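Local coordinates for protein 11S globulin subunit beta (Cucurbita maxima, PDB 2EVX) that serves as a seed storage protein, a nutrient reservoir assembled as a hexamer of subunits each made of disulfide-linked acidic and basic chains, at residues A354-V359 with V385-S390. Sequence-based numbering, arbitrary orientation.
Sequences ARVQVV and VIKRAS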
loop_
_atom_site.group_PDB
_atom_site.type_symbol
_atom_site.label_atom_id
_atom_site.label_comp_id
_atom_site.label_asym_id
_atom_site.label_seq_id
_atom_site.Cartn_x
_atom_site.Cartn_y
_atom_site.Cartn_z
ATOM N N ALA A 354 2.438 -33.887 11.143
ATOM C CA ALA A 354 0.990 -33.853 11.298
ATOM C C ALA A 354 0.247 -33.915 9.959
ATOM O O ALA A 354 0.819 -33.646 8.893
ATOM C CB ALA A 354 0.594 -32.590 12.039
ATOM N N ARG A 355 -1.029 -34.276 10.018
ATOM C CA ARG A 355 -1.831 -34.323 8.817
ATOM C C ARG A 355 -2.547 -32.985 8.827
ATOM O O ARG A 355 -3.185 -32.616 9.817
ATOM C CB ARG A 355 -2.826 -35.492 8.855
ATOM C CG ARG A 355 -3.490 -35.771 7.492
ATOM C CD ARG A 355 -4.380 -37.019 7.503
ATOM N NE ARG A 355 -5.262 -37.073 6.333
ATOM C CZ ARG A 355 -6.363 -37.822 6.253
ATOM N NH1 ARG A 355 -6.723 -38.592 7.275
ATOM N NH2 ARG A 355 -7.125 -37.781 5.164
ATOM N N VAL A 356 -2.413 -32.248 7.730
ATOM C CA VAL A 356 -3.017 -30.928 7.603
ATOM C C VAL A 356 -3.935 -30.831 6.388
ATOM O O VAL A 356 -3.577 -31.289 5.307
ATOM C CB VAL A 356 -1.921 -29.851 7.461
ATOM C CG1 VAL A 356 -2.543 -28.473 7.437
ATOM C CG2 VAL A 356 -0.918 -29.977 8.599
ATOM N N GLN A 357 -5.113 -30.234 6.564
ATOM C CA GLN A 357 -6.049 -30.062 5.462
ATOM C C GLN A 357 -6.454 -28.603 5.279
ATOM O O GLN A 357 -6.925 -27.961 6.211
ATOM C CB GLN A 357 -7.322 -30.879 5.675
ATOM C CG GLN A 357 -7.167 -32.375 5.546
ATOM C CD GLN A 357 -8.469 -33.048 5.126
ATOM O OE1 GLN A 357 -9.509 -32.877 5.763
ATOM N NE2 GLN A 357 -8.414 -33.813 4.040
ATOM N N VAL A 358 -6.283 -28.086 4.069
ATOM C CA VAL A 358 -6.659 -26.713 3.776
ATOM C C VAL A 358 -7.762 -26.753 2.731
ATOM O O VAL A 358 -7.726 -27.577 1.832
ATOM C CB VAL A 358 -5.468 -25.918 3.227
ATOM C CG1 VAL A 358 -5.872 -24.479 3.004
ATOM C CG2 VAL A 358 -4.303 -25.996 4.196
ATOM N N VAL A 359 -8.745 -25.874 2.871
ATOM C CA VAL A 359 -9.869 -25.799 1.948
ATOM C C VAL A 359 -10.012 -24.353 1.467
ATOM O O VAL A 359 -9.763 -23.413 2.228
ATOM C CB VAL A 359 -11.190 -26.228 2.641
ATOM C CG1 VAL A 359 -12.365 -25.998 1.716
ATOM C CG2 VAL A 359 -11.120 -27.697 3.041
ATOM N N VAL A 385 -8.485 -24.208 7.652
ATOM C CA VAL A 385 -7.484 -25.246 7.865
ATOM C C VAL A 385 -7.769 -26.045 9.134
ATOM O O VAL A 385 -8.509 -25.602 10.020
ATOM C CB VAL A 385 -6.050 -24.621 7.932
ATOM C CG1 VAL A 385 -6.034 -23.494 8.924
ATOM C CG2 VAL A 385 -5.018 -25.665 8.322
ATOM N N ILE A 386 -7.182 -27.235 9.192
ATOM C CA ILE A 386 -7.332 -28.157 10.306
ATOM C C ILE A 386 -6.026 -28.908 10.448
ATOM O O ILE A 386 -5.429 -29.316 9.454
ATOM C CB ILE A 386 -8.462 -29.167 10.037
ATOM C CG1 ILE A 386 -9.818 -28.465 10.186
ATOM C CG2 ILE A 386 -8.312 -30.382 10.951
ATOM C CD1 ILE A 386 -11.016 -29.365 10.017
ATOM N N LYS A 387 -5.569 -29.084 11.680
ATOM C CA LYS A 387 -4.318 -29.788 11.900
ATOM C C LYS A 387 -4.424 -30.862 12.962
ATOM O O LYS A 387 -5.110 -30.700 13.973
ATOM C CB LYS A 387 -3.208 -28.796 12.259
ATOM C CG LYS A 387 -2.673 -28.038 11.051
ATOM C CD LYS A 387 -1.618 -26.989 11.414
ATOM C CE LYS A 387 -2.241 -25.693 11.928
ATOM N NZ LYS A 387 -1.242 -24.590 11.989
ATOM N N ARG A 388 -3.741 -31.969 12.711
ATOM C CA ARG A 388 -3.733 -33.084 13.634
ATOM C C ARG A 388 -2.352 -33.705 13.678
ATOM O O ARG A 388 -1.857 -34.219 12.675
ATOM C CB ARG A 388 -4.761 -34.123 13.211
ATOM C CG ARG A 388 -4.293 -35.551 13.376
ATOM C CD ARG A 388 -5.466 -36.428 13.667
ATOM N NE ARG A 388 -5.983 -36.147 14.998
ATOM C CZ ARG A 388 -7.205 -36.468 15.402
ATOM N NH1 ARG A 388 -8.035 -37.077 14.564
ATOM N NH2 ARG A 388 -7.588 -36.198 16.647
ATOM N N ALA A 389 -1.735 -33.658 14.853
ATOM C CA ALA A 389 -0.400 -34.205 15.037
ATOM C C ALA A 389 -0.370 -35.731 14.969
ATOM O O ALA A 389 -1.361 -36.405 15.254
ATOM C CB ALA A 389 0.165 -33.735 16.370
ATOM N N SER A 390 0.783 -36.260 14.574
ATOM C CA SER A 390 0.985 -37.698 14.487
ATOM C C SER A 390 1.117 -38.195 15.924
ATOM O O SER A 390 0.844 -37.446 16.867
ATOM C CB SER A 390 2.271 -38.003 13.710
ATOM O OG SER A 390 3.423 -37.540 14.399
#
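Arg355 and Arg388 exchange two backbone hydrogen bonds, Arg355 N to Arg388 O at 2.8 Å and Arg388 N to Arg355 O at 3.0 Å. Gln357 and Ile386 form the second such ring: Gln357 N reaches Ile386 O at 3.0 Å with a nearly straight N-H...O angle of 167°, and the return bond from Ile386 N to Gln357 O is more bent. Between and beyond these hydrogen-bonded pairs lie the non-hydrogen-bonded pairs Ala354-Ala389, Val356-Lys387 and Val358-Val385, and the strand axes run at 168°, so the pairing is a regular antiparallel ladder. CA-H...O contacts supplement it, among them Val385 CA to Gln357 O at 3.2 Å.

Apolar contacts lie on the face carrying Ala354, Val356, Val358, Val385, Lys387 and Ala389. Val356 and Lys387 run side by side: both methyls of Val356 touch Lys387 CG, CG2 at 3.6 Å. With Val356 CG1 anti to the backbone N (chi1 -176°), that methyl also meets Val385 CG2, 3.8 Å away. An alanine in place of Val356 would probably leave the aliphatic stem of Lys387 and Val385 CG2 without this shared neighbour, and Lys387 freer to turn.

Several polar ends find partners outside the two strands. On the opposite face, Gln357 OE1 accepts a hydrogen bond from Ala214 N of the second subunit, where Phe217 also packs on Arg355 and Ile386. Lys387 extends past Val356, its chain bending at chi3, to a cation-pi contact with Trp396.

Strands 353-359 and 384-390 are neighbours in a curled antiparallel sheet of the C-terminal cupin domain, as expected of the cupin beta-barrel. One face turns to the neighbouring subunit; the other carries Lys387, a magnesium-binding residue whose side chain lies about 3 Å from a bound magnesium ion.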